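Long-range contact in telomerase reverse transcriptase (Candida albicans SC5314, PDB 6ZDQ), which probably extends chromosome ends as a reverse transcriptase, adding simple telomeric repeats copied from a template within its own RNA component: residues L286-Y300 with I464-D476. Residues are numbered along the deposited sequence; the frame is centred on the assembly and turned at random.
Sequences LRLKLSKLRDTYESY and IFCDILYSAMVHD
Helix 286-296 and helix 464-476 run nearly parallel, Leu286 facing Ile464 and Ile468 at one end, their axes approaching to 10.4 Å at 22°; beyond Thr296 the segment 286-300 leaves its helix and turns in toward helix 464-476. Helix 460-477 belongs to the palm of the reverse transcriptase fold, where it precedes the antiparallel strands 489-492 and 496-501 and sets Val474 against Phe490; the end of the long helix 263-296 packs on it, and helix 421-434 adds Cys428 beside Leu286 and Phe465. The pair illustrates how one interface can begin with a single knob set in a hole and finish as an aromatic cluster. The knob is Leu290, set among Ile464, Asp467, Ile468 and Ser471. With CG anti to the backbone N (chi1 -168°), it divides its branches: CD1 lies 3.9 Å from Ile468 CG1, while CD2 meets the carboxylate of Asp467, 3.6 Å from OD1. That oxygen is engaged in a salt bridge with Arg492; Arg294 NH2, weakly hydrogen-bonded to Ser303 O, stays 4.2 Å from Asp467 OD1, opposite charges beyond salt-bridge distance. One turn before Leu290, Leu286 CD1 reaches Phe465 CE1 at 3.6 Å, and the aliphatic part of Arg287 runs past Ile464. After the helix ends, the ring of Tyr300 lies between the two helices, with Ser471 O 3.7 Å above the centre of one face and Leu293 CB over the opposite face, toward its rim. Ser471 OG, close to the ring at CD2, is hydrogen-bonded to Ser303 OG. The hydroxyl end of Tyr300 comes up against Ala472 CA and CB. Tyr297, Tyr300 and His475 make up the cluster; the imidazole is inclined to both phenol rings, its plane at 42° to that of Tyr297, and its NE2 sits over the centre of the Tyr297 ring, across from Thr296 CG2.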
ATOM      1  N   LEU A 286      11.428  -1.227 -20.744  1.00117.92           N
ATOM      2  CA  LEU A 286      12.175  -2.220 -19.980  1.00106.64           C
ATOM      3  C   LEU A 286      11.287  -3.394 -19.587  1.00114.53           C
ATOM      4  O   LEU A 286      11.725  -4.550 -19.622  1.00108.19           O
ATOM      5  CB  LEU A 286      12.800  -1.573 -18.745  1.00101.79           C
ATOM      6  CG  LEU A 286      13.876  -0.520 -19.020  1.00111.82           C
ATOM      7  CD1 LEU A 286      14.498  -0.026 -17.724  1.00102.55           C
ATOM      8  CD2 LEU A 286      14.941  -1.078 -19.952  1.00122.59           C
ATOM      9  N   ARG A 287      10.036  -3.119 -19.210  1.00110.15           N
ATOM     10  CA  ARG A 287       9.089  -4.200 -18.958  1.00113.33           C
ATOM     11  C   ARG A 287       8.785  -4.981 -20.229  1.00108.99           C
ATOM     12  O   ARG A 287       8.518  -6.187 -20.165  1.00111.17           O
ATOM     13  CB  ARG A 287       7.799  -3.643 -18.356  1.00119.05           C
ATOM     14  CG  ARG A 287       7.629  -3.918 -16.872  1.00106.57           C
ATOM     15  CD  ARG A 287       6.520  -3.067 -16.273  1.00103.79           C
ATOM     16  NE  ARG A 287       6.961  -1.698 -16.017  1.00126.79           N
ATOM     17  CZ  ARG A 287       7.499  -1.291 -14.870  1.00146.31           C
ATOM     18  NH1 ARG A 287       7.660  -2.148 -13.870  1.00118.28           N
ATOM     19  NH2 ARG A 287       7.874  -0.027 -14.719  1.00118.43           N
ATOM     20  N   LEU A 288       8.824  -4.318 -21.388  1.00106.87           N
ATOM     21  CA  LEU A 288       8.553  -5.008 -22.643  1.00110.47           C
ATOM     22  C   LEU A 288       9.727  -5.888 -23.057  1.00113.87           C
ATOM     23  O   LEU A 288       9.529  -6.997 -23.566  1.00102.66           O
ATOM     24  CB  LEU A 288       8.227  -3.996 -23.739  1.00111.24           C
ATOM     25  CG  LEU A 288       7.684  -4.589 -25.038  1.00104.13           C
ATOM     26  CD1 LEU A 288       6.377  -5.320 -24.770  1.00115.74           C
ATOM     27  CD2 LEU A 288       7.498  -3.503 -26.083  1.00125.00           C
ATOM     28  N   LYS A 289      10.958  -5.409 -22.853  1.00104.93           N
ATOM     29  CA  LYS A 289      12.128  -6.212 -23.194  1.00103.37           C
ATOM     30  C   LYS A 289      12.199  -7.471 -22.338  1.00104.13           C
ATOM     31  O   LYS A 289      12.537  -8.552 -22.836  1.00113.64           O
ATOM     32  CB  LYS A 289      13.402  -5.382 -23.037  1.00128.72           C
ATOM     33  CG  LYS A 289      13.639  -4.391 -24.163  1.00105.21           C
ATOM     34  CD  LYS A 289      13.840  -5.110 -25.487  1.00117.13           C
ATOM     35  CE  LYS A 289      14.105  -4.129 -26.617  1.00131.31           C
ATOM     36  NZ  LYS A 289      14.286  -4.823 -27.922  1.00139.17           N
ATOM     37  N   LEU A 290      11.889  -7.349 -21.045  1.00115.18           N
ATOM     38  CA  LEU A 290      11.835  -8.526 -20.184  1.00109.12           C
ATOM     39  C   LEU A 290      10.721  -9.472 -20.611  1.00110.62           C
ATOM     40  O   LEU A 290      10.839 -10.691 -20.436  1.00101.10           O
ATOM     41  CB  LEU A 290      11.648  -8.099 -18.725  1.00100.29           C
ATOM     42  CG  LEU A 290      11.853  -9.154 -17.633  1.00 99.97           C
ATOM     43  CD1 LEU A 290      13.304  -9.604 -17.578  1.00100.74           C
ATOM     44  CD2 LEU A 290      11.401  -8.627 -16.279  1.00 99.18           C
ATOM     45  N   SER A 291       9.634  -8.930 -21.168  1.00112.78           N
ATOM     46  CA  SER A 291       8.541  -9.769 -21.650  1.00100.99           C
ATOM     47  C   SER A 291       9.004 -10.700 -22.763  1.00107.54           C
ATOM     48  O   SER A 291       8.633 -11.879 -22.789  1.00111.94           O
ATOM     49  CB  SER A 291       7.384  -8.893 -22.132  1.00101.07           C
ATOM     50  OG  SER A 291       6.340  -9.683 -22.669  1.00124.21           O
ATOM     51  N   LYS A 292       9.810 -10.186 -23.696  1.00108.80           N
ATOM     52  CA  LYS A 292      10.301 -11.020 -24.788  1.00103.71           C
ATOM     53  C   LYS A 292      11.161 -12.163 -24.265  1.00103.84           C
ATOM     54  O   LYS A 292      11.055 -13.299 -24.741  1.00105.52           O
ATOM     55  CB  LYS A 292      11.087 -10.171 -25.787  1.00110.44           C
ATOM     56  CG  LYS A 292      10.224  -9.365 -26.745  1.00105.22           C
ATOM     57  CD  LYS A 292       9.291 -10.271 -27.534  1.00133.99           C
ATOM     58  CE  LYS A 292       8.746  -9.577 -28.773  1.00151.66           C
ATOM     59  NZ  LYS A 292       9.821  -9.297 -29.770  1.00133.43           N
ATOM     60  N   LEU A 293      12.014 -11.885 -23.277  1.00103.51           N
ATOM     61  CA  LEU A 293      12.830 -12.943 -22.693  1.00115.24           C
ATOM     62  C   LEU A 293      11.975 -13.964 -21.953  1.00105.36           C
ATOM     63  O   LEU A 293      12.321 -15.151 -21.921  1.00111.04           O
ATOM     64  CB  LEU A 293      13.879 -12.339 -21.760  1.00103.74           C
ATOM     65  CG  LEU A 293      14.838 -11.349 -22.424  1.00104.50           C
ATOM     66  CD1 LEU A 293      15.774 -10.737 -21.401  1.00104.42           C
ATOM     67  CD2 LEU A 293      15.627 -12.025 -23.533  1.00105.92           C
ATOM     68  N   ARG A 294      10.865 -13.526 -21.352  1.00104.09           N
ATOM     69  CA  ARG A 294       9.925 -14.473 -20.761  1.00107.72           C
ATOM     70  C   ARG A 294       9.301 -15.366 -21.827  1.00114.01           C
ATOM     71  O   ARG A 294       9.164 -16.579 -21.631  1.00114.27           O
ATOM     72  CB  ARG A 294       8.839 -13.723 -19.990  1.00106.38           C
ATOM     73  CG  ARG A 294       8.977 -13.784 -18.477  1.00100.39           C
ATOM     74  CD  ARG A 294       7.810 -13.083 -17.800  1.00106.54           C
ATOM     75  NE  ARG A 294       7.899 -13.128 -16.342  1.00142.17           N
ATOM     76  CZ  ARG A 294       8.559 -12.239 -15.606  1.00156.46           C
ATOM     77  NH1 ARG A 294       9.196 -11.235 -16.190  1.00159.75           N
ATOM     78  NH2 ARG A 294       8.584 -12.354 -14.285  1.00128.80           N
ATOM     79  N   ASP A 295       8.915 -14.783 -22.964  1.00116.88           N
ATOM     80  CA  ASP A 295       8.329 -15.574 -24.041  1.00104.42           C
ATOM     81  C   ASP A 295       9.345 -16.530 -24.651  1.00105.94           C
ATOM     82  O   ASP A 295       8.977 -17.626 -25.089  1.00105.40           O
ATOM     83  CB  ASP A 295       7.756 -14.652 -25.119  1.00103.90           C
ATOM     84  CG  ASP A 295       6.614 -13.797 -24.608  1.00118.77           C
ATOM     85  OD1 ASP A 295       5.832 -14.289 -23.768  1.00156.39           O
ATOM     86  OD2 ASP A 295       6.498 -12.632 -25.045  1.00103.19           O
ATOM     87  N   THR A 296      10.617 -16.137 -24.687  1.00108.21           N
ATOM     88  CA  THR A 296      11.637 -16.935 -25.360  1.00107.32           C
ATOM     89  C   THR A 296      12.139 -18.075 -24.479  1.00106.73           C
ATOM     90  O   THR A 296      12.030 -19.251 -24.843  1.00107.59           O
ATOM     91  CB  THR A 296      12.800 -16.036 -25.787  1.00116.23           C
ATOM     92  OG1 THR A 296      12.319 -15.011 -26.664  1.00124.00           O
ATOM     93  CG2 THR A 296      13.866 -16.846 -26.502  1.00118.43           C
ATOM     94  N   TYR A 297      12.694 -17.744 -23.316  1.00121.16           N
ATOM     95  CA  TYR A 297      13.371 -18.715 -22.466  1.00113.32           C
ATOM     96  C   TYR A 297      12.452 -19.200 -21.353  1.00107.94           C
ATOM     97  O   TYR A 297      11.741 -18.407 -20.728  1.00104.85           O
ATOM     98  CB  TYR A 297      14.635 -18.115 -21.846  1.00112.21           C
ATOM     99  CG  TYR A 297      15.652 -17.628 -22.850  1.00113.46           C
ATOM    100  CD1 TYR A 297      16.489 -18.518 -23.506  1.00116.99           C
ATOM    101  CD2 TYR A 297      15.782 -16.275 -23.130  1.00109.14           C
ATOM    102  CE1 TYR A 297      17.424 -18.075 -24.422  1.00117.26           C
ATOM    103  CE2 TYR A 297      16.713 -15.822 -24.043  1.00130.72           C
ATOM    104  CZ  TYR A 297      17.532 -16.728 -24.686  1.00122.72           C
ATOM    105  OH  TYR A 297      18.461 -16.282 -25.596  1.00131.73           O
ATOM    106  N   GLU A 298      12.472 -20.512 -21.113  1.00108.35           N
ATOM    107  CA  GLU A 298      11.788 -21.066 -19.951  1.00118.26           C
ATOM    108  C   GLU A 298      12.453 -20.647 -18.645  1.00139.46           C
ATOM    109  O   GLU A 298      11.795 -20.652 -17.598  1.00118.91           O
ATOM    110  CB  GLU A 298      11.737 -22.593 -20.058  1.00116.00           C
ATOM    111  CG  GLU A 298      10.812 -23.266 -19.053  1.00140.15           C
ATOM    112  CD  GLU A 298      10.818 -24.778 -19.178  1.00143.54           C
ATOM    113  OE1 GLU A 298      11.622 -25.305 -19.974  1.00144.99           O
ATOM    114  OE2 GLU A 298      10.018 -25.439 -18.480  1.00148.36           O
ATOM    115  N   SER A 299      13.737 -20.280 -18.683  1.00135.94           N
ATOM    116  CA  SER A 299      14.420 -19.846 -17.468  1.00130.63           C
ATOM    117  C   SER A 299      13.910 -18.491 -16.999  1.00120.47           C
ATOM    118  O   SER A 299      13.752 -18.263 -15.794  1.00131.23           O
ATOM    119  CB  SER A 299      15.929 -19.799 -17.700  1.00128.33           C
ATOM    120  OG  SER A 299      16.260 -18.861 -18.709  1.00134.78           O
ATOM    121  N   TYR A 300      13.648 -17.576 -17.934  1.00121.00           N
ATOM    122  CA  TYR A 300      13.049 -16.299 -17.568  1.00111.94           C
ATOM    123  C   TYR A 300      11.599 -16.454 -17.136  1.00109.06           C
ATOM    124  O   TYR A 300      11.085 -15.596 -16.409  1.00109.21           O
ATOM    125  CB  TYR A 300      13.140 -15.318 -18.737  1.00103.09           C
ATOM    126  CG  TYR A 300      14.405 -14.490 -18.758  1.00103.50           C
ATOM    127  CD1 TYR A 300      15.602 -15.021 -19.219  1.00104.82           C
ATOM    128  CD2 TYR A 300      14.398 -13.169 -18.329  1.00102.75           C
ATOM    129  CE1 TYR A 300      16.758 -14.261 -19.244  1.00105.38           C
ATOM    130  CE2 TYR A 300      15.546 -12.405 -18.348  1.00103.27           C
ATOM    131  CZ  TYR A 300      16.722 -12.953 -18.808  1.00104.59           C
ATOM    132  OH  TYR A 300      17.865 -12.190 -18.830  1.00105.28           O
ATOM    133  N   ILE A 464      11.888  -2.611 -11.626  1.00 95.98           N
ATOM    134  CA  ILE A 464      12.152  -3.335 -12.866  1.00106.40           C
ATOM    135  C   ILE A 464      13.637  -3.657 -13.005  1.00 95.66           C
ATOM    136  O   ILE A 464      14.003  -4.664 -13.623  1.00100.18           O
ATOM    137  CB  ILE A 464      11.619  -2.544 -14.079  1.00109.84           C
ATOM    138  CG1 ILE A 464      11.710  -3.386 -15.352  1.00 97.09           C
ATOM    139  CG2 ILE A 464      12.367  -1.231 -14.255  1.00 91.36           C
ATOM    140  CD1 ILE A 464      10.914  -4.672 -15.291  1.00112.66           C
ATOM    141  N   PHE A 465      14.514  -2.824 -12.436  1.00 92.25           N
ATOM    142  CA  PHE A 465      15.943  -3.113 -12.483  1.00103.36           C
ATOM    143  C   PHE A 465      16.256  -4.435 -11.793  1.00100.69           C
ATOM    144  O   PHE A 465      16.973  -5.282 -12.339  1.00 93.59           O
ATOM    145  CB  PHE A 465      16.736  -1.976 -11.837  1.00114.01           C
ATOM    146  CG  PHE A 465      16.807  -0.734 -12.674  1.00120.34           C
ATOM    147  CD1 PHE A 465      16.555  -0.783 -14.034  1.00 93.56           C
ATOM    148  CD2 PHE A 465      17.130   0.485 -12.100  1.00119.43           C
ATOM    149  CE1 PHE A 465      16.620   0.359 -14.805  1.00120.69           C
ATOM    150  CE2 PHE A 465      17.198   1.632 -12.867  1.00121.09           C
ATOM    151  CZ  PHE A 465      16.943   1.569 -14.222  1.00125.59           C
ATOM    152  N   CYS A 466      15.724  -4.627 -10.584  1.00 99.10           N
ATOM    153  CA  CYS A 466      15.956  -5.876  -9.869  1.00111.94           C
ATOM    154  C   CYS A 466      15.313  -7.060 -10.580  1.00 98.74           C
ATOM    155  O   CYS A 466      15.855  -8.169 -10.547  1.00 93.75           O
ATOM    156  CB  CYS A 466      15.433  -5.765  -8.437  1.00 94.02           C
ATOM    157  SG  CYS A 466      15.712  -7.242  -7.436  1.00104.99           S
ATOM    158  N   ASP A 467      14.164  -6.845 -11.226  1.00 94.73           N
ATOM    159  CA  ASP A 467      13.504  -7.926 -11.952  1.00106.27           C
ATOM    160  C   ASP A 467      14.369  -8.419 -13.106  1.00106.55           C
ATOM    161  O   ASP A 467      14.577  -9.628 -13.268  1.00 92.57           O
ATOM    162  CB  ASP A 467      12.137  -7.458 -12.457  1.00111.44           C
ATOM    163  CG  ASP A 467      11.175  -8.609 -12.698  1.00121.22           C
ATOM    164  OD1 ASP A 467      11.642  -9.749 -12.913  1.00112.80           O
ATOM    165  OD2 ASP A 467       9.948  -8.373 -12.669  1.00123.26           O
ATOM    166  N   ILE A 468      14.874  -7.496 -13.928  1.00 92.19           N
ATOM    167  CA  ILE A 468      15.706  -7.880 -15.067  1.00 99.41           C
ATOM    168  C   ILE A 468      16.996  -8.539 -14.593  1.00 93.55           C
ATOM    169  O   ILE A 468      17.449  -9.536 -15.168  1.00106.71           O
ATOM    170  CB  ILE A 468      15.989  -6.658 -15.961  1.00102.68           C
ATOM    171  CG1 ILE A 468      14.683  -6.110 -16.539  1.00103.91           C
ATOM    172  CG2 ILE A 468      16.947  -7.025 -17.082  1.00 93.03           C
ATOM    173  CD1 ILE A 468      14.862  -4.869 -17.382  1.00 91.77           C
ATOM    174  N   LEU A 469      17.609  -7.991 -13.542  1.00112.24           N
ATOM    175  CA  LEU A 469      18.881  -8.523 -13.063  1.00113.44           C
ATOM    176  C   LEU A 469      18.716  -9.924 -12.485  1.00108.53           C
ATOM    177  O   LEU A 469      19.459 -10.845 -12.842  1.00 99.31           O
ATOM    178  CB  LEU A 469      19.485  -7.581 -12.022  1.00101.01           C
ATOM    179  CG  LEU A 469      20.841  -7.996 -11.451  1.00 97.73           C
ATOM    180  CD1 LEU A 469      21.867  -8.119 -12.564  1.00109.00           C
ATOM    181  CD2 LEU A 469      21.307  -7.005 -10.397  1.00106.47           C
ATOM    182  N   TYR A 470      17.744 -10.106 -11.588  1.00109.11           N
ATOM    183  CA  TYR A 470      17.574 -11.411 -10.958  1.00114.96           C
ATOM    184  C   TYR A 470      17.044 -12.447 -11.940  1.00104.69           C
ATOM    185  O   TYR A 470      17.401 -13.627 -11.842  1.00103.89           O
ATOM    186  CB  TYR A 470      16.649 -11.302  -9.747  1.00113.91           C
ATOM    187  CG  TYR A 470      17.366 -10.947  -8.464  1.00112.00           C
ATOM    188  CD1 TYR A 470      18.717 -10.622  -8.466  1.00115.12           C
ATOM    189  CD2 TYR A 470      16.697 -10.955  -7.246  1.00111.06           C
ATOM    190  CE1 TYR A 470      19.379 -10.302  -7.294  1.00107.89           C
ATOM    191  CE2 TYR A 470      17.351 -10.638  -6.069  1.00113.56           C
ATOM    192  CZ  TYR A 470      18.691 -10.312  -6.099  1.00112.61           C
ATOM    193  OH  TYR A 470      19.344  -9.996  -4.930  1.00115.71           O
ATOM    194  N   SER A 471      16.205 -12.035 -12.892  1.00106.26           N
ATOM    195  CA  SER A 471      15.741 -12.981 -13.901  1.00119.57           C
ATOM    196  C   SER A 471      16.867 -13.370 -14.850  1.00104.49           C
ATOM    197  O   SER A 471      16.857 -14.476 -15.401  1.00101.60           O
ATOM    198  CB  SER A 471      14.563 -12.399 -14.679  1.00102.91           C
ATOM    199  OG  SER A 471      13.817 -13.427 -15.305  1.00116.73           O
ATOM    200  N   ALA A 472      17.838 -12.478 -15.057  1.00111.17           N
ATOM    201  CA  ALA A 472      19.036 -12.851 -15.799  1.00 96.18           C
ATOM    202  C   ALA A 472      19.939 -13.752 -14.967  1.00119.67           C
ATOM    203  O   ALA A 472      20.587 -14.657 -15.506  1.00110.21           O
ATOM    204  CB  ALA A 472      19.789 -11.598 -16.245  1.00 96.23           C
ATOM    205  N   MET A 473      19.995 -13.517 -13.653  1.00119.37           N
ATOM    206  CA  MET A 473      20.852 -14.318 -12.784  1.00113.85           C
ATOM    207  C   MET A 473      20.398 -15.770 -12.742  1.00115.69           C
ATOM    208  O   MET A 473      21.214 -16.693 -12.853  1.00105.00           O
ATOM    209  CB  MET A 473      20.870 -13.727 -11.374  1.00120.97           C
ATOM    210  CG  MET A 473      21.603 -14.594 -10.363  1.00120.51           C
ATOM    211  SD  MET A 473      21.416 -14.019  -8.667  1.00101.31           S
ATOM    212  CE  MET A 473      19.653 -14.225  -8.434  1.00100.01           C
ATOM    213  N   VAL A 474      19.092 -15.993 -12.571  1.00106.82           N
ATOM    214  CA  VAL A 474      18.569 -17.356 -12.531  1.00121.30           C
ATOM    215  C   VAL A 474      18.791 -18.056 -13.865  1.00114.71           C
ATOM    216  O   VAL A 474      18.953 -19.282 -13.912  1.00116.66           O
ATOM    217  CB  VAL A 474      17.079 -17.344 -12.128  1.00107.66           C
ATOM    218  CG1 VAL A 474      16.250 -16.581 -13.144  1.00118.13           C
ATOM    219  CG2 VAL A 474      16.556 -18.759 -11.966  1.00112.64           C
ATOM    220  N   HIS A 475      18.816 -17.297 -14.962  1.00126.23           N
ATOM    221  CA  HIS A 475      18.983 -17.891 -16.284  1.00131.81           C
ATOM    222  C   HIS A 475      20.339 -18.576 -16.425  1.00136.91           C
ATOM    223  O   HIS A 475      20.417 -19.747 -16.813  1.00147.47           O
ATOM    224  CB  HIS A 475      18.808 -16.816 -17.360  1.00129.07           C
ATOM    225  CG  HIS A 475      19.083 -17.300 -18.751  1.00134.22           C
ATOM    226  ND1 HIS A 475      18.566 -18.477 -19.247  1.00147.11           N
ATOM    227  CD2 HIS A 475      19.821 -16.762 -19.751  1.00130.33           C
ATOM    228  CE1 HIS A 475      18.973 -18.645 -20.493  1.00135.16           C
ATOM    229  NE2 HIS A 475      19.735 -17.619 -20.823  1.00139.83           N
ATOM    230  N   ASP A 476      21.422 -17.861 -16.111  1.00106.77           N
ATOM    231  CA  ASP A 476      22.763 -18.380 -16.367  1.00139.16           C
ATOM    232  C   ASP A 476      23.365 -19.137 -15.190  1.00131.53           C
ATOM    233  O   ASP A 476      24.124 -20.089 -15.405  1.00127.77           O
ATOM    234  CB  ASP A 476      23.704 -17.240 -16.776  1.00140.45           C
ATOM    235  CG  ASP A 476      23.546 -16.009 -15.909  1.00134.62           C
ATOM    236  OD1 ASP A 476      23.740 -16.112 -14.679  1.00143.20           O
ATOM    237  OD2 ASP A 476      23.236 -14.933 -16.462  1.00114.33           O
TER